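Local coordinates for protein alpha-1,2-mannosidase (Bacteroides thetaiotaomicron, PDB 2WW2) that acts as a calcium-dependent, inverting alpha-mannosidase of glycoside hydrolase family 92 from a gut symbiont, probably releasing mannose from glycans, at residues W52-T57 and Q103-T108; M15-T20 and G26-A31; N111-V114 and L120-S123; D9-L14 and C290-L295; N39-Q44 and A131-S136. All coordinates share one frame; numbering follows the deposited sequence. Where two conformers were deposited one is given.

Contact 1: W52-T57 and Q103-T108; sequences WMYTYT and QQEKAT. With NA (sodium ion), chain E.
Y54 and E105 reach for each other from opposite directions, and their ends meet in a short hydrogen bond: Y54 OH donates to E105 OE2 at 2.6 Å. The hydroxyl uses the syn lone pair of OE2, on the side where OE1 lies, which explains why Y54 OH is also only 3.4 Å from E105 OE1. The carboxylate oxygen sits at the edge of the tyrosine ring, near its plane, and the ring and carboxylate planes differ by 33°. Both side chains hold CG anti to the backbone N (chi1 175° for Y54, 174° for E105), and E105 stays extended beyond CG, which carries its acid group to Y54 although the backbones stay well apart (nearest CA atoms, Y56 and E105, 11.2 Å). The same OE2 takes a second phenol from Y112, so one buried oxygen is gripped by two tyrosines.

Two residues further on, Y56 adds little to the direct contact: its CE1 lies 4.5 Å from E105 OE1, an oblique approach. Its ring stacks on H102, and its backbone O is bonded to H102 NE2. Beyond it, T57 O meets Q722 of the second subunit.

E105 also serves the bound sodium ion twice. Its backbone O binds the metal at 2.3 Å, while its OE1 accepts a 2.7 Å hydrogen bond from water 2, itself a sodium ligand. H102 O and four waters complete six ligands. Two backbone carbonyls flanking a corner of strand 98-108, with the E105 carboxylate, in the second shell, holding one of the metal-bound waters, form a mostly hydrated sodium site in the family 92 N-terminal domain.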
# COMPACT_ATOMS: atom_id res chain seq x y z
N TRP A 52 -2.55 -12.51 27.69
CA TRP A 52 -2.08 -13.50 26.72
C TRP A 52 -1.75 -14.80 27.46
O TRP A 52 -0.58 -15.21 27.63
CB TRP A 52 -0.90 -12.93 25.92
CG TRP A 52 -1.31 -11.71 25.09
CD1 TRP A 52 -2.40 -11.61 24.27
CD2 TRP A 52 -0.62 -10.45 24.98
NE1 TRP A 52 -2.44 -10.37 23.67
CE2 TRP A 52 -1.35 -9.64 24.09
CE3 TRP A 52 0.56 -9.94 25.55
CZ2 TRP A 52 -0.95 -8.34 23.74
CZ3 TRP A 52 0.96 -8.63 25.21
CH2 TRP A 52 0.19 -7.84 24.32
N MET A 53 -2.81 -15.44 27.92
CA MET A 53 -2.71 -16.56 28.84
C MET A 53 -2.06 -17.77 28.19
O MET A 53 -1.27 -18.47 28.82
CB MET A 53 -4.12 -16.94 29.31
CG MET A 53 -4.17 -18.18 30.18
SD MET A 53 -5.83 -18.41 30.91
CE MET A 53 -6.84 -18.47 29.49
N TYR A 54 -2.43 -18.04 26.94
CA TYR A 54 -1.89 -19.17 26.21
C TYR A 54 -1.40 -18.62 24.88
O TYR A 54 -2.19 -18.08 24.11
CB TYR A 54 -2.96 -20.26 26.00
CG TYR A 54 -2.50 -21.45 25.14
CD1 TYR A 54 -2.00 -22.61 25.73
CD2 TYR A 54 -2.59 -21.40 23.74
CE1 TYR A 54 -1.59 -23.71 24.94
CE2 TYR A 54 -2.18 -22.49 22.95
CZ TYR A 54 -1.69 -23.63 23.55
OH TYR A 54 -1.30 -24.69 22.77
N THR A 55 -0.10 -18.77 24.63
CA THR A 55 0.52 -18.33 23.39
C THR A 55 1.07 -19.57 22.69
O THR A 55 1.93 -20.27 23.22
CB THR A 55 1.63 -17.30 23.71
OG1 THR A 55 1.00 -16.11 24.21
CG2 THR A 55 2.48 -16.96 22.49
N TYR A 56 0.52 -19.86 21.51
CA TYR A 56 0.84 -21.09 20.81
C TYR A 56 2.34 -21.26 20.56
O TYR A 56 2.85 -22.37 20.61
CB TYR A 56 0.07 -21.16 19.49
CG TYR A 56 0.22 -22.48 18.79
CD1 TYR A 56 -0.54 -23.59 19.18
CD2 TYR A 56 1.14 -22.64 17.76
CE1 TYR A 56 -0.40 -24.79 18.55
CE2 TYR A 56 1.28 -23.86 17.12
CZ TYR A 56 0.52 -24.93 17.52
OH TYR A 56 0.68 -26.15 16.87
N THR A 57 3.05 -20.16 20.32
CA THR A 57 4.48 -20.27 20.03
C THR A 57 5.34 -20.43 21.31
O THR A 57 6.55 -20.63 21.21
CB THR A 57 5.00 -19.06 19.21
OG1 THR A 57 4.61 -17.85 19.86
CG2 THR A 57 4.42 -19.08 17.78
N GLN A 103 3.36 -31.64 19.90
CA GLN A 103 3.20 -33.01 19.37
C GLN A 103 2.59 -33.92 20.44
O GLN A 103 2.01 -34.97 20.13
CB GLN A 103 4.53 -33.61 18.93
CG GLN A 103 4.98 -33.18 17.56
CD GLN A 103 6.28 -33.84 17.18
OE1 GLN A 103 7.34 -33.48 17.68
NE2 GLN A 103 6.21 -34.83 16.29
N GLN A 104 2.76 -33.52 21.70
CA GLN A 104 2.17 -34.29 22.80
C GLN A 104 1.06 -33.51 23.49
O GLN A 104 0.87 -33.62 24.69
CB GLN A 104 3.25 -34.74 23.79
CG GLN A 104 4.05 -35.96 23.29
CD GLN A 104 3.21 -37.24 23.35
OE1 GLN A 104 2.18 -37.29 24.05
NE2 GLN A 104 3.64 -38.27 22.65
N GLU A 105 0.32 -32.74 22.70
CA GLU A 105 -0.78 -31.94 23.21
C GLU A 105 -2.04 -32.23 22.40
O GLU A 105 -2.00 -32.28 21.18
CB GLU A 105 -0.44 -30.45 23.07
CG GLU A 105 -1.57 -29.49 23.43
CD GLU A 105 -1.29 -28.07 22.96
OE1 GLU A 105 -0.96 -27.89 21.76
OE2 GLU A 105 -1.39 -27.13 23.79
N LYS A 106 -3.16 -32.43 23.07
CA LYS A 106 -4.39 -32.79 22.41
C LYS A 106 -5.50 -31.95 23.04
O LYS A 106 -5.99 -32.27 24.12
CB LYS A 106 -4.63 -34.26 22.66
CG LYS A 106 -5.27 -34.99 21.57
CD LYS A 106 -6.68 -34.55 21.50
N ALA A 107 -5.86 -30.86 22.37
CA ALA A 107 -6.86 -29.93 22.85
C ALA A 107 -8.22 -30.19 22.19
O ALA A 107 -8.32 -30.17 20.96
CB ALA A 107 -6.40 -28.48 22.55
N THR A 108 -9.25 -30.45 23.01
CA THR A 108 -10.63 -30.61 22.54
C THR A 108 -11.49 -29.87 23.55
O THR A 108 -10.99 -29.49 24.62
CB THR A 108 -11.09 -32.09 22.54
OG1 THR A 108 -11.33 -32.54 23.88
CG2 THR A 108 -10.07 -33.00 21.88
NA NA E . -1.00 -31.65 19.20
O HOH W 1 -0.47 -33.93 18.72
O HOH W 2 -1.81 -29.43 19.71
O HOH W 3 -3.12 -32.08 18.05
O HOH W 4 -0.14 -30.54 17.11

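Contact 2: M15-T20 and G26-A31; sequences MGTEST and GNTYPA. With NA (sodium ion), chain F.
T17 and T28 cross at about a right angle, and the hydroxyl of the first is spent on the backbone of the second: T17 OG1 donates to T28 O at 2.8 Å. The donor lies in the carbonyl plane, on a lone pair, with a C=O...donor angle of 140°. OG1 gets there because it stands anti to its own backbone N (chi1 -166°), which places T17 CG2 between the backbone N and the carbonyl carbon, where it packs on Y56.

T28 turns the opposite kind of surface toward T20. Its methyl, CG2, comes within 3.6 Å of T20 CG2 and presses to 3.1 Å from T20 OG1, a tight approach of carbon to oxygen. The same methyl lies 3.5 Å from T17 O, so it is wedged among three atoms of the 15-20 segment. T28 OG1 is turned to a different partner, Y54 O.

G26 faces T20 without a side chain. A CB at this position would point at T20 and stand about 3.5 Å from T20 CB, so the close approach suits glycine.

The shape of the first segment comes from a type I beta turn, G16 to S19, closed by S19 N to G16 O at 2.8 Å. At the last residue of this turn, S19 O binds a sodium ion at 2.3 Å, together with waters 5 and 6 and the carbonyls of Y622, G624 and D627. The chemistry is therefore divided: one well-directed hydroxyl bond and a methyl wedge join the two loops, while a backbone carbonyl ties the turn through the metal to the 622-627 region.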
# COMPACT_ATOMS: atom_id res chain seq x y z
N MET A 15 -8.07 -23.39 16.73
CA MET A 15 -8.29 -22.71 15.46
C MET A 15 -8.07 -21.22 15.63
O MET A 15 -8.67 -20.60 16.50
CB MET A 15 -9.70 -22.93 14.94
CG MET A 15 -10.03 -22.06 13.72
SD MET A 15 -11.65 -22.36 13.01
CE MET A 15 -11.89 -20.90 12.00
N GLY A 16 -7.22 -20.63 14.78
CA GLY A 16 -6.96 -19.19 14.84
C GLY A 16 -6.15 -18.74 16.06
O GLY A 16 -5.98 -17.55 16.31
N THR A 17 -5.62 -19.69 16.83
CA THR A 17 -4.77 -19.32 17.97
C THR A 17 -3.57 -18.43 17.56
O THR A 17 -3.06 -17.64 18.36
CB THR A 17 -4.30 -20.55 18.79
OG1 THR A 17 -3.77 -20.11 20.04
CG2 THR A 17 -3.22 -21.35 18.03
N GLU A 18 -3.12 -18.55 16.31
CA GLU A 18 -2.06 -17.68 15.78
C GLU A 18 -2.61 -16.59 14.86
O GLU A 18 -1.85 -15.84 14.24
CB GLU A 18 -1.03 -18.50 15.00
CG GLU A 18 -0.25 -19.52 15.83
CD GLU A 18 0.86 -20.18 15.02
OE1 GLU A 18 0.58 -21.14 14.28
OE2 GLU A 18 2.02 -19.74 15.12
N SER A 19 -3.94 -16.50 14.77
CA SER A 19 -4.63 -15.62 13.82
C SER A 19 -5.02 -14.27 14.36
O SER A 19 -5.65 -13.48 13.64
CB SER A 19 -5.93 -16.28 13.36
OG SER A 19 -5.69 -17.14 12.30
N THR A 20 -4.69 -13.99 15.61
CA THR A 20 -5.22 -12.80 16.24
C THR A 20 -4.16 -11.73 16.43
O THR A 20 -3.00 -12.02 16.74
CB THR A 20 -5.91 -13.12 17.58
OG1 THR A 20 -4.90 -13.16 18.61
CG2 THR A 20 -6.64 -14.47 17.48
N GLY A 26 -9.38 -10.34 20.54
CA GLY A 26 -9.49 -11.78 20.26
C GLY A 26 -8.77 -12.67 21.27
O GLY A 26 -7.59 -12.49 21.53
N ASN A 27 -9.49 -13.65 21.84
CA ASN A 27 -8.86 -14.67 22.68
C ASN A 27 -8.12 -15.72 21.86
O ASN A 27 -8.46 -15.98 20.73
CB ASN A 27 -9.92 -15.40 23.52
CG ASN A 27 -10.10 -14.80 24.92
OD1 ASN A 27 -9.19 -14.16 25.48
ND2 ASN A 27 -11.27 -15.04 25.49
N THR A 28 -7.14 -16.37 22.46
CA THR A 28 -6.41 -17.40 21.74
C THR A 28 -6.30 -18.69 22.53
O THR A 28 -5.48 -19.54 22.18
CB THR A 28 -4.98 -16.94 21.34
OG1 THR A 28 -4.21 -16.71 22.53
CG2 THR A 28 -5.00 -15.65 20.48
N TYR A 29 -7.11 -18.87 23.58
CA TYR A 29 -6.90 -20.05 24.43
C TYR A 29 -7.84 -21.22 24.14
O TYR A 29 -9.01 -21.03 23.84
CB TYR A 29 -6.87 -19.71 25.93
CG TYR A 29 -8.17 -19.20 26.55
CD1 TYR A 29 -9.11 -20.09 27.08
CD2 TYR A 29 -8.43 -17.84 26.64
CE1 TYR A 29 -10.29 -19.63 27.71
CE2 TYR A 29 -9.60 -17.36 27.26
CZ TYR A 29 -10.52 -18.26 27.78
OH TYR A 29 -11.67 -17.80 28.39
N PRO A 30 -7.32 -22.45 24.27
CA PRO A 30 -8.12 -23.64 23.93
C PRO A 30 -9.08 -24.02 25.08
O PRO A 30 -8.79 -24.93 25.85
CB PRO A 30 -7.07 -24.73 23.70
CG PRO A 30 -5.91 -24.30 24.63
CD PRO A 30 -5.93 -22.78 24.63
N ALA A 31 -10.19 -23.31 25.20
CA ALA A 31 -11.09 -23.45 26.34
C ALA A 31 -11.66 -24.87 26.50
O ALA A 31 -12.28 -25.43 25.57
CB ALA A 31 -12.21 -22.44 26.23
NA NA F . -6.78 -12.82 11.69
O HOH W 5 -6.02 -10.65 12.72
O HOH W 6 -4.86 -13.16 10.29

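Contact 3: N111-V114 and L120-S123; sequences NYSV and LQTS
Q121 reaches diagonally across to S113 on the neighbouring strand, where Q121 NE2 donates to S113 OG at 3.2 Å with an N-H...acceptor angle of 155°. The acceptor lies nearly in the amide plane, 4° out of it. A bend at chi2 (-86°) folds the glutamine back along the sheet instead of letting it run outward. NE2 is shared, since it also bonds E134 OE2 on the next strand.

T122 forms the hydrogen-bonded antiparallel pair with V114. Two nearly straight backbone bonds, T122 N to V114 O and V114 N to T122 O, both measure 3.0 Å. On the face toward F64 the two side chains lie side by side and point the same way, T122 CG2 being 4.0 Å from V114 CG1. T122 OG1 is turned the other way, onto E134 O.

S123 makes the non-hydrogen-bonded pair with S113, and their CB atoms approach to 3.5 Å. The strands also meet in a CA-H...O contact, S123 CA 3.1 Å from Y112 O. The hydroxyl of S123 bonds E134 OE2. N111 lays its amide group beside this serine, its CG 4.0 Å from S123 CB, and touches V256 and S260 of helix 256-271. With an alanine at N111 that amide would be missing, which would probably open a gap between S123 and the helix.

The two sides of the hairpin differ accordingly: V114 and T122 present methyls toward F64, whereas S113, Q121 and S123 present hydroxyls and an amide, with Q121 and S123 both bonded to E134 OE2 of the adjoining strand 130-136.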
# COMPACT_ATOMS: atom_id res chain seq x y z
N ASN A 111 -11.89 -32.12 26.82
CA ASN A 111 -10.68 -32.60 27.46
C ASN A 111 -9.43 -31.97 26.84
O ASN A 111 -9.27 -31.96 25.64
CB ASN A 111 -10.56 -34.14 27.34
CG ASN A 111 -9.40 -34.70 28.15
OD1 ASN A 111 -9.52 -34.93 29.36
ND2 ASN A 111 -8.27 -34.91 27.50
N TYR A 112 -8.54 -31.47 27.68
CA TYR A 112 -7.22 -31.07 27.25
C TYR A 112 -6.19 -31.99 27.89
O TYR A 112 -6.19 -32.17 29.12
CB TYR A 112 -6.96 -29.61 27.67
CG TYR A 112 -5.57 -29.13 27.29
CD1 TYR A 112 -5.34 -28.44 26.09
CD2 TYR A 112 -4.48 -29.36 28.13
CE1 TYR A 112 -4.05 -28.00 25.74
CE2 TYR A 112 -3.19 -28.91 27.79
CZ TYR A 112 -2.99 -28.23 26.61
OH TYR A 112 -1.73 -27.81 26.29
N SER A 113 -5.33 -32.59 27.07
CA SER A 113 -4.31 -33.51 27.58
C SER A 113 -2.94 -33.05 27.06
O SER A 113 -2.81 -32.62 25.91
CB SER A 113 -4.61 -34.94 27.10
OG SER A 113 -3.59 -35.85 27.49
N VAL A 114 -1.93 -33.09 27.92
CA VAL A 114 -0.56 -32.75 27.50
C VAL A 114 0.42 -33.63 28.25
O VAL A 114 0.19 -33.99 29.42
CB VAL A 114 -0.27 -31.25 27.70
CG1 VAL A 114 -0.30 -30.90 29.20
CG2 VAL A 114 1.08 -30.85 27.08
N LEU A 120 5.76 -36.30 32.47
CA LEU A 120 4.56 -36.15 33.27
C LEU A 120 3.38 -35.93 32.33
O LEU A 120 3.44 -35.08 31.45
CB LEU A 120 4.68 -34.96 34.24
CG LEU A 120 3.50 -34.75 35.20
CD1 LEU A 120 4.00 -34.13 36.54
CD2 LEU A 120 2.36 -33.90 34.60
N GLN A 121 2.31 -36.71 32.51
CA GLN A 121 1.14 -36.53 31.66
C GLN A 121 -0.02 -36.05 32.51
O GLN A 121 -0.17 -36.48 33.66
CB GLN A 121 0.77 -37.83 30.94
CG GLN A 121 -0.48 -37.71 30.02
CD GLN A 121 -1.79 -37.93 30.75
OE1 GLN A 121 -1.84 -38.58 31.79
NE2 GLN A 121 -2.87 -37.39 30.20
N THR A 122 -0.83 -35.16 31.98
CA THR A 122 -2.03 -34.73 32.69
C THR A 122 -3.15 -34.42 31.70
O THR A 122 -2.89 -34.03 30.56
CB THR A 122 -1.75 -33.52 33.61
OG1 THR A 122 -2.92 -33.22 34.39
CG2 THR A 122 -1.37 -32.30 32.82
N SER A 123 -4.39 -34.68 32.10
CA SER A 123 -5.52 -34.16 31.34
C SER A 123 -6.61 -33.66 32.27
O SER A 123 -6.66 -34.02 33.47
CB SER A 123 -6.05 -35.16 30.31
OG SER A 123 -6.90 -36.14 30.89

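Contact 4: D9-L14 and C290-L295; sequences DYVNPL and CLYRTL
V11 lays a methyl over one face of the Y292 ring. Its CG1 stands 3.8 Å from the Y292 ring centroid, 29° off the normal, which makes a CH-pi contact; displaced toward the root of the ring, it is 3.5 Å from Y292 CG. The second branch, V11 CG2, sits beside the same root, 3.9 Å from Y292 CB. With CG1 anti to the backbone N (chi1 174°), this branch is carried over the ring; the two side chains cross at about a right angle. At the far end of the ring P13 takes over: P13 CB is 3.5 Å from Y292 OH, and P13 CA is 3.8 Å from Y292 CE2.

In the next shell, Y292 OH is bonded to A31 O, which ties down the polar end, and W267 meets the ring with planes at about 55°. N12 shapes the loop between the two apolar residues. Its OD1 accepts from L14 N at 2.9 Å, an Asx turn with the donor well above the carbonyl plane, while N12 N bonds S289 OG of the same helix and N12 ND2 bonds S617 O. On the helix, T294 N and T294 OG1 grip C290 O from opposite faces of its plane.

This join links a loop near the N-terminus to helix 281-294 of the catalytic region. Carbon contacts with one buried aromatic ring carry it directly, while the polar bonds that fix the ring and the loop run to A31, S289 and S617 and, within the loop, from L14 N to N12 OD1.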
# COMPACT_ATOMS: atom_id res chain seq x y z
N ASP A 9 -15.93 -34.04 17.39
CA ASP A 9 -14.64 -34.50 16.85
C ASP A 9 -14.07 -33.55 15.79
O ASP A 9 -12.87 -33.57 15.50
CB ASP A 9 -14.75 -35.92 16.24
CG ASP A 9 -15.08 -36.98 17.28
OD1 ASP A 9 -14.63 -36.83 18.43
OD2 ASP A 9 -15.79 -37.96 16.95
N TYR A 10 -14.93 -32.72 15.22
CA TYR A 10 -14.47 -31.74 14.23
C TYR A 10 -13.90 -30.47 14.88
O TYR A 10 -13.27 -29.65 14.21
CB TYR A 10 -15.62 -31.37 13.29
CG TYR A 10 -16.00 -32.51 12.37
CD1 TYR A 10 -15.09 -32.98 11.41
CD2 TYR A 10 -17.25 -33.09 12.44
CE1 TYR A 10 -15.43 -34.03 10.54
CE2 TYR A 10 -17.59 -34.16 11.58
CZ TYR A 10 -16.67 -34.60 10.64
OH TYR A 10 -16.99 -35.63 9.79
N VAL A 11 -14.11 -30.30 16.18
CA VAL A 11 -13.77 -29.03 16.83
C VAL A 11 -12.28 -28.91 17.12
O VAL A 11 -11.71 -29.78 17.78
CB VAL A 11 -14.56 -28.81 18.14
CG1 VAL A 11 -14.08 -27.53 18.87
CG2 VAL A 11 -16.06 -28.74 17.85
N ASN A 12 -11.67 -27.81 16.67
CA ASN A 12 -10.29 -27.50 17.03
C ASN A 12 -10.28 -26.23 17.86
O ASN A 12 -10.42 -25.14 17.30
CB ASN A 12 -9.43 -27.28 15.78
CG ASN A 12 -7.99 -26.91 16.13
OD1 ASN A 12 -7.57 -27.06 17.28
ND2 ASN A 12 -7.25 -26.44 15.15
N PRO A 13 -10.12 -26.35 19.19
CA PRO A 13 -10.13 -25.17 20.08
C PRO A 13 -8.91 -24.29 19.83
O PRO A 13 -8.86 -23.16 20.31
CB PRO A 13 -10.06 -25.78 21.48
CG PRO A 13 -10.56 -27.22 21.32
CD PRO A 13 -10.00 -27.60 19.94
N LEU A 14 -7.93 -24.79 19.09
CA LEU A 14 -6.77 -23.96 18.72
C LEU A 14 -6.92 -23.25 17.38
O LEU A 14 -5.97 -22.58 16.93
CB LEU A 14 -5.52 -24.81 18.70
CG LEU A 14 -5.07 -25.25 20.07
CD1 LEU A 14 -3.94 -26.28 19.97
CD2 LEU A 14 -4.65 -24.04 20.91
N CYS A 290 -16.03 -23.06 14.60
CA CYS A 290 -16.70 -21.75 14.75
C CYS A 290 -17.93 -21.87 15.62
O CYS A 290 -18.21 -20.98 16.43
CB CYS A 290 -17.07 -21.16 13.38
SG CYS A 290 -15.64 -20.63 12.41
N LEU A 291 -18.69 -22.97 15.47
CA LEU A 291 -19.90 -23.12 16.27
C LEU A 291 -19.52 -23.30 17.75
O LEU A 291 -20.12 -22.69 18.64
CB LEU A 291 -20.77 -24.29 15.76
CG LEU A 291 -22.13 -24.55 16.46
CD1 LEU A 291 -23.02 -23.26 16.49
CD2 LEU A 291 -22.87 -25.72 15.83
N TYR A 292 -18.52 -24.14 18.02
CA TYR A 292 -18.04 -24.30 19.40
C TYR A 292 -17.69 -22.95 20.02
O TYR A 292 -18.11 -22.64 21.14
CB TYR A 292 -16.82 -25.24 19.42
CG TYR A 292 -15.74 -24.92 20.42
CD1 TYR A 292 -15.84 -25.38 21.74
CD2 TYR A 292 -14.59 -24.22 20.05
CE1 TYR A 292 -14.83 -25.11 22.68
CE2 TYR A 292 -13.57 -23.96 20.98
CZ TYR A 292 -13.70 -24.41 22.28
OH TYR A 292 -12.70 -24.15 23.20
N ARG A 293 -16.95 -22.13 19.27
CA ARG A 293 -16.51 -20.83 19.76
C ARG A 293 -17.74 -19.99 20.06
O ARG A 293 -17.77 -19.22 21.02
CB ARG A 293 -15.59 -20.15 18.72
CG ARG A 293 -14.82 -18.94 19.24
CD ARG A 293 -13.88 -18.32 18.18
NE ARG A 293 -13.21 -17.12 18.69
CZ ARG A 293 -11.88 -16.96 18.75
NH1 ARG A 293 -11.38 -15.83 19.23
NH2 ARG A 293 -11.06 -17.92 18.32
N THR A 294 -18.78 -20.15 19.26
CA THR A 294 -19.97 -19.33 19.42
C THR A 294 -20.81 -19.72 20.65
O THR A 294 -21.54 -18.89 21.19
CB THR A 294 -20.85 -19.43 18.15
OG1 THR A 294 -20.09 -18.98 17.01
CG2 THR A 294 -22.09 -18.60 18.31
N LEU A 295 -20.71 -20.97 21.09
CA LEU A 295 -21.50 -21.42 22.24
C LEU A 295 -20.83 -21.23 23.62
O LEU A 295 -21.33 -21.72 24.63
CB LEU A 295 -21.86 -22.90 22.10
CG LEU A 295 -22.58 -23.32 20.80
CD1 LEU A 295 -23.09 -24.75 20.95
CD2 LEU A 295 -23.74 -22.36 20.47

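Contact 5: N39-Q44 and A131-S136; sequences NFWSPQ and AVFEVS
W41 and A131 meet through a CH-pi contact. The methyl A131 CB lies over one face of the indole, 3.6 Å from the centroid of the W41 five-membered ring and only 15° off its normal. Its nearest ring atom is W41 NE1, 3.5 Å from A131 CB. The indole is brought beneath the methyl with CG beside the backbone N and anti to the carbonyl carbon (chi1 -75°).

The second kind is aromatic. F133 turns its edge to the W41 six-membered ring in an offset edge-to-face pair, with planes at 85° and the W41 and F133 centroids 5.7 Å apart. Its leading atom F133 CZ stops 3.8 Å from W41 CZ3, which lies at the phenyl edge and near its plane.

No hydrogen bond links the two segments, and even their closest CA atoms, those of W41 and A131, are 7.7 Å apart. Strands 40-44 and 130-136 are thus joined through side chains, as in layered packing inside a beta-sandwich, consistent with the galactose-mutarotase-like N-terminal domain of this family. L124 and T233, from the strands flanking 130-136, also border the indole. An alanine in place of W41 would remove the ring face, and the A131 methyl and the F133 edge would probably be left bordering a gap.

A side-chain hydrogen bond within strand 40-44 runs from S42 OG to P43 O at 2.8 Å, its donor tilted 21° from the carbonyl plane.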
# COMPACT_ATOMS: atom_id res chain seq x y z
N ASN A 39 -17.54 -21.69 34.63
CA ASN A 39 -16.09 -21.69 34.75
C ASN A 39 -15.50 -22.39 33.53
O ASN A 39 -15.99 -23.47 33.15
CB ASN A 39 -15.62 -22.41 36.03
CG ASN A 39 -16.17 -21.78 37.32
OD1 ASN A 39 -16.61 -22.50 38.25
ND2 ASN A 39 -16.11 -20.47 37.39
N PHE A 40 -14.49 -21.79 32.92
CA PHE A 40 -13.72 -22.46 31.84
C PHE A 40 -12.38 -22.88 32.38
O PHE A 40 -11.93 -22.34 33.40
CB PHE A 40 -13.45 -21.55 30.65
CG PHE A 40 -14.68 -21.09 29.88
CD1 PHE A 40 -15.92 -21.71 30.06
CD2 PHE A 40 -14.56 -20.05 28.94
CE1 PHE A 40 -17.05 -21.29 29.35
CE2 PHE A 40 -15.69 -19.61 28.20
CZ PHE A 40 -16.93 -20.22 28.41
N TRP A 41 -11.72 -23.80 31.68
CA TRP A 41 -10.38 -24.24 32.07
C TRP A 41 -9.45 -24.12 30.86
O TRP A 41 -9.90 -24.31 29.72
CB TRP A 41 -10.41 -25.68 32.64
CG TRP A 41 -11.00 -25.66 34.04
CD1 TRP A 41 -12.33 -25.61 34.38
CD2 TRP A 41 -10.26 -25.58 35.27
NE1 TRP A 41 -12.46 -25.52 35.76
CE2 TRP A 41 -11.20 -25.49 36.32
CE3 TRP A 41 -8.89 -25.57 35.58
CZ2 TRP A 41 -10.82 -25.44 37.66
CZ3 TRP A 41 -8.52 -25.51 36.92
CH2 TRP A 41 -9.47 -25.44 37.93
N SER A 42 -8.19 -23.77 31.09
CA SER A 42 -7.21 -23.67 29.98
C SER A 42 -5.78 -23.88 30.47
O SER A 42 -5.45 -23.46 31.57
CB SER A 42 -7.31 -22.25 29.38
OG SER A 42 -6.34 -22.01 28.36
N PRO A 43 -4.92 -24.42 29.62
CA PRO A 43 -3.49 -24.33 29.86
C PRO A 43 -3.04 -22.87 29.88
O PRO A 43 -3.64 -21.99 29.19
CB PRO A 43 -2.87 -25.03 28.63
CG PRO A 43 -3.94 -24.90 27.55
CD PRO A 43 -5.23 -25.05 28.32
N GLN A 44 -2.00 -22.61 30.65
CA GLN A 44 -1.45 -21.25 30.77
C GLN A 44 0.06 -21.27 30.48
O GLN A 44 0.82 -21.98 31.15
CB GLN A 44 -1.70 -20.70 32.18
CG GLN A 44 -0.98 -19.36 32.45
CD GLN A 44 -1.03 -18.99 33.93
OE1 GLN A 44 -1.69 -19.67 34.72
NE2 GLN A 44 -0.35 -17.91 34.30
N ALA A 131 -14.11 -29.19 37.48
CA ALA A 131 -13.20 -29.89 36.56
C ALA A 131 -12.62 -31.11 37.25
O ALA A 131 -12.57 -31.16 38.48
CB ALA A 131 -12.05 -28.96 36.10
N VAL A 132 -12.15 -32.07 36.48
CA VAL A 132 -11.44 -33.21 37.06
C VAL A 132 -10.18 -33.40 36.24
O VAL A 132 -10.24 -33.29 35.03
CB VAL A 132 -12.32 -34.49 37.09
CG1 VAL A 132 -11.52 -35.69 37.59
CG2 VAL A 132 -13.56 -34.27 37.98
N PHE A 133 -9.05 -33.62 36.93
CA PHE A 133 -7.75 -33.87 36.30
C PHE A 133 -7.37 -35.34 36.53
O PHE A 133 -7.75 -35.93 37.55
CB PHE A 133 -6.63 -33.07 36.99
CG PHE A 133 -6.67 -31.57 36.75
CD1 PHE A 133 -5.64 -30.94 36.05
CD2 PHE A 133 -7.71 -30.80 37.26
CE1 PHE A 133 -5.66 -29.56 35.84
CE2 PHE A 133 -7.73 -29.41 37.04
CZ PHE A 133 -6.71 -28.79 36.34
N GLU A 134 -6.57 -35.90 35.62
CA GLU A 134 -5.80 -37.09 35.94
C GLU A 134 -4.35 -36.64 35.83
O GLU A 134 -4.03 -35.78 35.01
CB GLU A 134 -6.07 -38.21 34.93
CG GLU A 134 -5.47 -37.85 33.52
CD GLU A 134 -5.74 -38.87 32.42
OE1 GLU A 134 -5.89 -40.08 32.73
OE2 GLU A 134 -5.80 -38.43 31.23
N VAL A 135 -3.46 -37.17 36.68
CA VAL A 135 -2.04 -36.89 36.51
C VAL A 135 -1.29 -38.22 36.55
O VAL A 135 -1.50 -39.01 37.46
CB VAL A 135 -1.47 -35.97 37.61
CG1 VAL A 135 0.02 -35.73 37.35
CG2 VAL A 135 -2.25 -34.63 37.72
N SER A 136 -0.44 -38.47 35.55
CA SER A 136 0.47 -39.61 35.56
C SER A 136 1.90 -39.11 35.81
O SER A 136 2.50 -38.46 34.95
CB SER A 136 0.39 -40.32 34.21
OG SER A 136 1.19 -41.47 34.19

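Contacts 1, 3, 4 and 5 are buried, whereas contact 2 lies at the surface. Contacts 3 and 5 lie among the strands of the N-terminal domain, their centres about 26 and 22 Å from the chain centre, and share the boundary between strands 121-126 and 130-136: E134 of the latter serves the hairpin of contact 3, while contact 5 is wholly apolar across its segments. Contact 1 adjoins contact 3 through neighbouring strands and the acid shared by Y54 and Y112. Contacts 1 and 2 each hold a sodium ion by backbone carbonyls, the first mostly hydrated, the second tied to the 622-627 region. Contact 4 reaches the catalytic region by carbon packing, and A31 O links it to contact 2.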